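Local coordinates for protein malyl-CoA lyase/beta-methylmalyl-CoA lyase (Methylobacterium extorquens, PDB 5UGR) that belongs to the HpcH/HpaI aldolase/citrate lyase family, folds as a TIM barrel and binds a magnesium ion, at residues Arg212-Cys217 and Leu248-Lys253; Gln7-Arg12 and Arg157-Ser162. All coordinates share one frame; numbering follows the deposited sequence. Where two conformers were deposited one is given.

Interaction 1. Residues Arg212-Cys217 and Leu248-Lys253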
loop_
_atom_site.group_PDB
_atom_site.type_symbol
_atom_site.label_atom_id
_atom_site.label_comp_id
_atom_site.label_asym_id
_atom_site.label_seq_id
_atom_site.Cartn_x
_atom_site.Cartn_y
_atom_site.Cartn_z
ATOM N N ARG A 212 -5.825 -21.114 -0.646
ATOM C CA ARG A 212 -5.672 -19.649 -0.679
ATOM C C ARG A 212 -6.982 -18.965 -0.933
ATOM O O ARG A 212 -7.286 -17.958 -0.271
ATOM C CB ARG A 212 -4.620 -19.218 -1.687
ATOM C CG ARG A 212 -4.268 -17.731 -1.535
ATOM C CD ARG A 212 -3.094 -17.367 -2.436
ATOM N NE ARG A 212 -2.926 -15.928 -2.431
ATOM C CZ ARG A 212 -2.067 -15.277 -3.173
ATOM N NH1 ARG A 212 -1.264 -15.937 -4.031
ATOM N NH2 ARG A 212 -2.103 -13.952 -3.140
ATOM N N MET A 213 -7.757 -19.493 -1.876
ATOM C CA MET A 213 -9.077 -18.893 -2.103
ATOM C C MET A 213 -10.014 -19.039 -0.921
ATOM O O MET A 213 -10.714 -18.071 -0.571
ATOM C CB MET A 213 -9.726 -19.478 -3.369
ATOM C CG MET A 213 -10.905 -18.667 -3.887
ATOM S SD MET A 213 -11.913 -19.484 -5.120
ATOM C CE MET A 213 -12.909 -20.488 -4.026
ATOM N N LEU A 214 -9.978 -20.205 -0.287
ATOM C CA LEU A 214 -10.757 -20.438 0.934
ATOM C C LEU A 214 -10.455 -19.400 2.012
ATOM O O LEU A 214 -11.366 -18.831 2.630
ATOM C CB LEU A 214 -10.484 -21.830 1.459
ATOM C CG LEU A 214 -11.069 -22.179 2.850
ATOM C CD1 LEU A 214 -12.482 -22.606 2.718
ATOM C CD2 LEU A 214 -10.214 -23.155 3.564
ATOM N N VAL A 215 -9.170 -19.177 2.280
ATOM C CA VAL A 215 -8.768 -18.230 3.321
ATOM C C VAL A 215 -9.283 -16.823 2.972
ATOM O O VAL A 215 -9.834 -16.116 3.857
ATOM C CB VAL A 215 -7.250 -18.284 3.587
ATOM C CG1 VAL A 215 -6.780 -17.039 4.393
ATOM C CG2 VAL A 215 -6.907 -19.586 4.272
ATOM N N ALA A 216 -9.182 -16.423 1.711
ATOM C CA ALA A 216 -9.677 -15.106 1.337
ATOM C C ALA A 216 -11.182 -15.026 1.614
ATOM O O ALA A 216 -11.703 -14.010 2.104
ATOM C CB ALA A 216 -9.380 -14.832 -0.132
ATOM N N CYS A 217 -11.918 -16.037 1.172
ATOM C CA CYS A 217 -13.367 -16.049 1.405
ATOM C C CYS A 217 -13.750 -16.012 2.860
ATOM O O CYS A 217 -14.612 -15.226 3.281
ATOM C CB CYS A 217 -13.977 -17.322 0.766
ATOM S SG CYS A 217 -14.071 -17.252 -1.050
ATOM N N LEU A 248 -12.115 -28.953 3.870
ATOM C CA LEU A 248 -11.439 -27.654 4.114
ATOM C C LEU A 248 -12.347 -26.541 4.590
ATOM O O LEU A 248 -11.891 -25.522 5.134
ATOM C CB LEU A 248 -10.820 -27.129 2.869
ATOM C CG LEU A 248 -9.714 -27.835 2.254
ATOM C CD1 LEU A 248 -9.311 -27.148 0.931
ATOM C CD2 LEU A 248 -8.506 -27.917 3.224
ATOM N N GLY A 249 -13.634 -26.653 4.246
ATOM C CA GLY A 249 -14.570 -25.561 4.496
ATOM C C GLY A 249 -15.281 -25.008 3.281
ATOM O O GLY A 249 -15.973 -23.985 3.410
ATOM N N PHE A 250 -15.073 -25.591 2.094
ATOM C CA PHE A 250 -15.860 -25.133 0.945
ATOM C C PHE A 250 -17.344 -25.445 1.165
ATOM O O PHE A 250 -17.693 -26.432 1.832
ATOM C CB PHE A 250 -15.424 -25.818 -0.344
ATOM C CG PHE A 250 -14.202 -25.216 -1.011
ATOM C CD1 PHE A 250 -12.955 -25.185 -0.371
ATOM C CD2 PHE A 250 -14.334 -24.573 -2.215
ATOM C CE1 PHE A 250 -11.850 -24.573 -0.969
ATOM C CE2 PHE A 250 -13.247 -23.982 -2.818
ATOM C CZ PHE A 250 -11.998 -23.975 -2.189
ATOM N N GLU A 251 -18.188 -24.600 0.587
ATOM C CA GLU A 251 -19.623 -24.641 0.817
ATOM C C GLU A 251 -20.421 -25.249 -0.298
ATOM O O GLU A 251 -21.600 -25.555 -0.086
ATOM C CB GLU A 251 -20.037 -23.137 0.993
ATOM C CG GLU A 251 -21.381 -22.883 1.380
ATOM C CD GLU A 251 -21.510 -21.492 1.947
ATOM O OE1 GLU A 251 -22.666 -21.080 1.867
ATOM O OE2 GLU A 251 -20.478 -20.976 2.508
ATOM N N GLY A 252 -19.815 -25.398 -1.491
ATOM C CA GLY A 252 -20.516 -26.001 -2.627
ATOM C C GLY A 252 -19.607 -26.244 -3.786
ATOM O O GLY A 252 -18.397 -25.943 -3.719
ATOM N N LYS A 253 -20.172 -26.832 -4.850
ATOM C CA LYS A 253 -19.399 -27.198 -6.033
ATOM C C LYS A 253 -20.276 -27.110 -7.270
ATOM O O LYS A 253 -21.527 -27.304 -7.231
ATOM C CB LYS A 253 -18.822 -28.616 -5.920
ATOM C CG LYS A 253 -17.846 -29.052 -7.010
ATOM C CD LYS A 253 -17.137 -30.347 -6.695
ATOM C CE LYS A 253 -16.263 -30.846 -7.823
ATOM N NZ LYS A 253 -15.268 -29.817 -8.219
#
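Phe250 reaches back from the loop 249-251 so that one end of its ring meets two residues of the helix 207-220. The Met213 and Phe250 side chains cross at about a right angle: the methionine chain runs out extended and bends at the sulfur (chi3 81°), which brings the terminal CE to 3.7 Å from Phe250 CE2. On the other side of CZ the ring meets Leu214, with Leu214 CB 3.9 Å from Phe250 CE1. Both helix residues approach the ring obliquely.

Leu214 then splits its two methyls over the turn before the phenylalanine. Its CD1 rests on the backbone of Gly249, 3.7 Å from Gly249 C, while CD2 comes within 3.3 Å of Leu248 O and also touches Leu248 CB at 4.1 Å. Gly249, with a phi of 122°, ends the helix 235-248 in a Schellman motif and puts bare backbone under Leu214. Across the segments the contact is apolar; Gly249 O is hydrogen-bonded by Arg218, one turn further along the first helix. All five touching residues are buried, and they join the helix 207-220 to the turn leading into strand 252-255, the helix-to-loop packing of the outer layer of a TIM barrel.

Interaction 2. Residues Gln7-Arg12 and Arg157-Ser162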
loop_
_atom_site.group_PDB
_atom_site.type_symbol
_atom_site.label_atom_id
_atom_site.label_comp_id
_atom_site.label_asym_id
_atom_site.label_seq_id
_atom_site.Cartn_x
_atom_site.Cartn_y
_atom_site.Cartn_z
ATOM N N GLN A 7 -18.456 -8.081 8.102
ATOM C CA GLN A 7 -19.841 -8.510 7.932
ATOM C C GLN A 7 -19.981 -9.665 6.906
ATOM O O GLN A 7 -19.373 -9.579 5.873
ATOM C CB GLN A 7 -20.644 -7.329 7.466
ATOM C CG GLN A 7 -22.135 -7.593 7.435
ATOM C CD GLN A 7 -22.861 -6.321 7.098
ATOM O OE1 GLN A 7 -22.585 -5.278 7.682
ATOM N NE2 GLN A 7 -23.750 -6.379 6.142
ATOM N N GLN A 8 -20.696 -10.731 7.260
ATOM C CA GLN A 8 -20.928 -11.822 6.371
ATOM C C GLN A 8 -21.795 -11.325 5.166
ATOM O O GLN A 8 -22.679 -10.484 5.269
ATOM C CB GLN A 8 -21.592 -13.047 7.039
ATOM C CG GLN A 8 -20.716 -13.763 8.096
ATOM C CD GLN A 8 -19.505 -14.513 7.558
ATOM O OE1 GLN A 8 -18.404 -14.308 8.011
ATOM N NE2 GLN A 8 -19.721 -15.379 6.590
ATOM N N ALA A 9 -21.492 -11.886 4.016
ATOM C CA ALA A 9 -22.360 -11.703 2.862
ATOM C C ALA A 9 -23.741 -12.276 3.098
ATOM O O ALA A 9 -23.954 -13.182 3.895
ATOM C CB ALA A 9 -21.734 -12.325 1.620
ATOM N N THR A 10 -24.658 -11.833 2.262
ATOM C CA THR A 10 -26.002 -12.380 2.197
ATOM C C THR A 10 -25.982 -13.887 2.257
ATOM O O THR A 10 -25.321 -14.485 1.390
ATOM C CB THR A 10 -26.595 -11.957 0.802
ATOM O OG1 THR A 10 -26.629 -10.502 0.722
ATOM C CG2 THR A 10 -27.973 -12.434 0.684
ATOM N N PRO A 11 -26.688 -14.537 3.215
ATOM C CA PRO A 11 -26.472 -15.983 3.468
ATOM C C PRO A 11 -27.333 -16.985 2.644
ATOM O O PRO A 11 -28.276 -17.562 3.188
ATOM C CB PRO A 11 -26.769 -16.117 4.971
ATOM C CG PRO A 11 -27.785 -15.053 5.250
ATOM C CD PRO A 11 -27.542 -13.930 4.251
ATOM N N ARG A 12 -26.936 -17.285 1.426
ATOM C CA ARG A 12 -27.694 -18.175 0.515
ATOM C C ARG A 12 -27.197 -19.585 0.636
ATOM O O ARG A 12 -26.004 -19.829 0.886
ATOM C CB ARG A 12 -27.525 -17.749 -0.928
ATOM C CG ARG A 12 -27.804 -16.273 -1.205
ATOM C CD ARG A 12 -27.762 -15.926 -2.679
ATOM N NE ARG A 12 -27.686 -14.491 -2.911
ATOM C CZ ARG A 12 -28.631 -13.730 -3.454
ATOM N NH1 ARG A 12 -29.879 -14.184 -3.720
ATOM N NH2 ARG A 12 -28.342 -12.485 -3.688
ATOM N N ARG A 157 -21.424 -5.878 -2.864
ATOM C CA ARG A 157 -22.212 -6.914 -3.520
ATOM C C ARG A 157 -21.616 -8.268 -3.512
ATOM O O ARG A 157 -22.301 -9.237 -3.821
ATOM C CB ARG A 157 -22.530 -6.562 -4.968
ATOM C CG ARG A 157 -23.250 -5.250 -5.212
ATOM C CD ARG A 157 -23.477 -5.025 -6.697
ATOM N NE ARG A 157 -24.097 -3.765 -6.988
ATOM C CZ ARG A 157 -25.409 -3.539 -7.075
ATOM N NH1 ARG A 157 -26.292 -4.519 -6.935
ATOM N NH2 ARG A 157 -25.816 -2.303 -7.341
ATOM N N LEU A 158 -20.299 -8.365 -3.249
ATOM C CA LEU A 158 -19.624 -9.629 -3.401
ATOM C C LEU A 158 -20.059 -10.612 -2.326
ATOM O O LEU A 158 -20.054 -10.300 -1.127
ATOM C CB LEU A 158 -18.096 -9.427 -3.368
ATOM C CG LEU A 158 -17.239 -10.640 -3.718
ATOM C CD1 LEU A 158 -17.576 -11.171 -5.094
ATOM C CD2 LEU A 158 -15.754 -10.232 -3.672
ATOM N N GLU A 159 -20.451 -11.798 -2.774
ATOM C CA GLU A 159 -20.930 -12.879 -1.930
ATOM C C GLU A 159 -20.146 -14.175 -1.950
ATOM O O GLU A 159 -20.234 -14.941 -0.976
ATOM C CB GLU A 159 -22.377 -13.274 -2.274
ATOM C CG GLU A 159 -23.364 -12.136 -2.251
ATOM C CD GLU A 159 -24.800 -12.599 -2.546
ATOM O OE1 GLU A 159 -25.607 -11.713 -2.948
ATOM O OE2 GLU A 159 -25.078 -13.820 -2.381
ATOM N N ALA A 160 -19.384 -14.442 -3.007
ATOM C CA ALA A 160 -18.876 -15.806 -3.246
ATOM C C ALA A 160 -17.748 -15.751 -4.260
ATOM O O ALA A 160 -17.713 -14.849 -5.107
ATOM C CB ALA A 160 -19.998 -16.676 -3.785
ATOM N N MET A 161 -16.857 -16.742 -4.176
ATOM C CA MET A 161 -15.811 -16.940 -5.181
ATOM C C MET A 161 -15.857 -18.401 -5.611
ATOM O O MET A 161 -15.971 -19.291 -4.745
ATOM C CB MET A 161 -14.400 -16.621 -4.639
ATOM C CG MET A 161 -14.273 -15.368 -3.795
ATOM S SD MET A 161 -12.573 -14.987 -3.246
ATOM C CE MET A 161 -12.497 -13.452 -4.128
ATOM N N SER A 162 -15.759 -18.611 -6.941
ATOM C CA SER A 162 -15.629 -19.952 -7.473
ATOM C C SER A 162 -14.207 -20.178 -7.983
ATOM O O SER A 162 -13.670 -19.302 -8.656
ATOM C CB SER A 162 -16.582 -20.191 -8.639
ATOM O OG SER A 162 -17.940 -20.388 -8.222
#
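Ala9 lays its methyl group on the backbone of Glu159, with Ala9 CB 3.7 Å from Glu159 CA and 3.8 Å from the carbonyl oxygen of Leu158. The N-terminal segment, which precedes the first barrel strand 16-21, here passes the start of the sixth strand, 158-163, of the TIM barrel and covers its opening residues. Thr10 follows, set obliquely to the glutamate, its CB 3.9 Å from Glu159 CD.

The polar part of the contact belongs to Arg12. An extended chain with CG anti to its own carbonyl carbon brings the Glu159 carboxylate past Ala9 and Thr10 to the arginine. The two side chains cross at about a right angle, yet their flat ends lie almost in one plane, 5° apart. Arg12 presents the side of its guanidinium that bears NE and NH2, one nitrogen to each carboxylate oxygen, a bidentate salt bridge that fixes the rotation of both groups. Glu159 is buried, and its OE2 forms a second salt bridge with Arg223 of the adjacent strand 223-226, so two arginines share its charge, which would probably keep it ionised. Both oxygens use their syn lone pairs toward Arg12. Arg12 NE bonds Glu159 OE2 at 2.7 Å, with 157° at the hydrogen. The bond from Arg12 NH2 to Glu159 OE1, 2.9 Å long, is straighter at 171°.

How the interactions relate
Interactions 1 and 2 have centres 12 Å apart and meet along strand 158-163. Met161 and Ser162, which lie beyond the salt-bridged end of that strand, pack against the helix of interaction 1: Met213 CE is 3.4 Å from Met161 O, and Met213 SD is 3.7 Å from Ser162 C. Met213 thus bridges strand 158-163 and the Phe250 ring. On another side, Lys317 pairs with Glu251 of 248-253 and is hydrogen-bonded to Arg12 O of 7-12, tying both contacts to the C-terminal helix 305-322. Neither contact includes a ligand of the metal site formed by Asp45, Glu140 and Asp167; the Met213 side chain is about 13 Å from a bound magnesium ion.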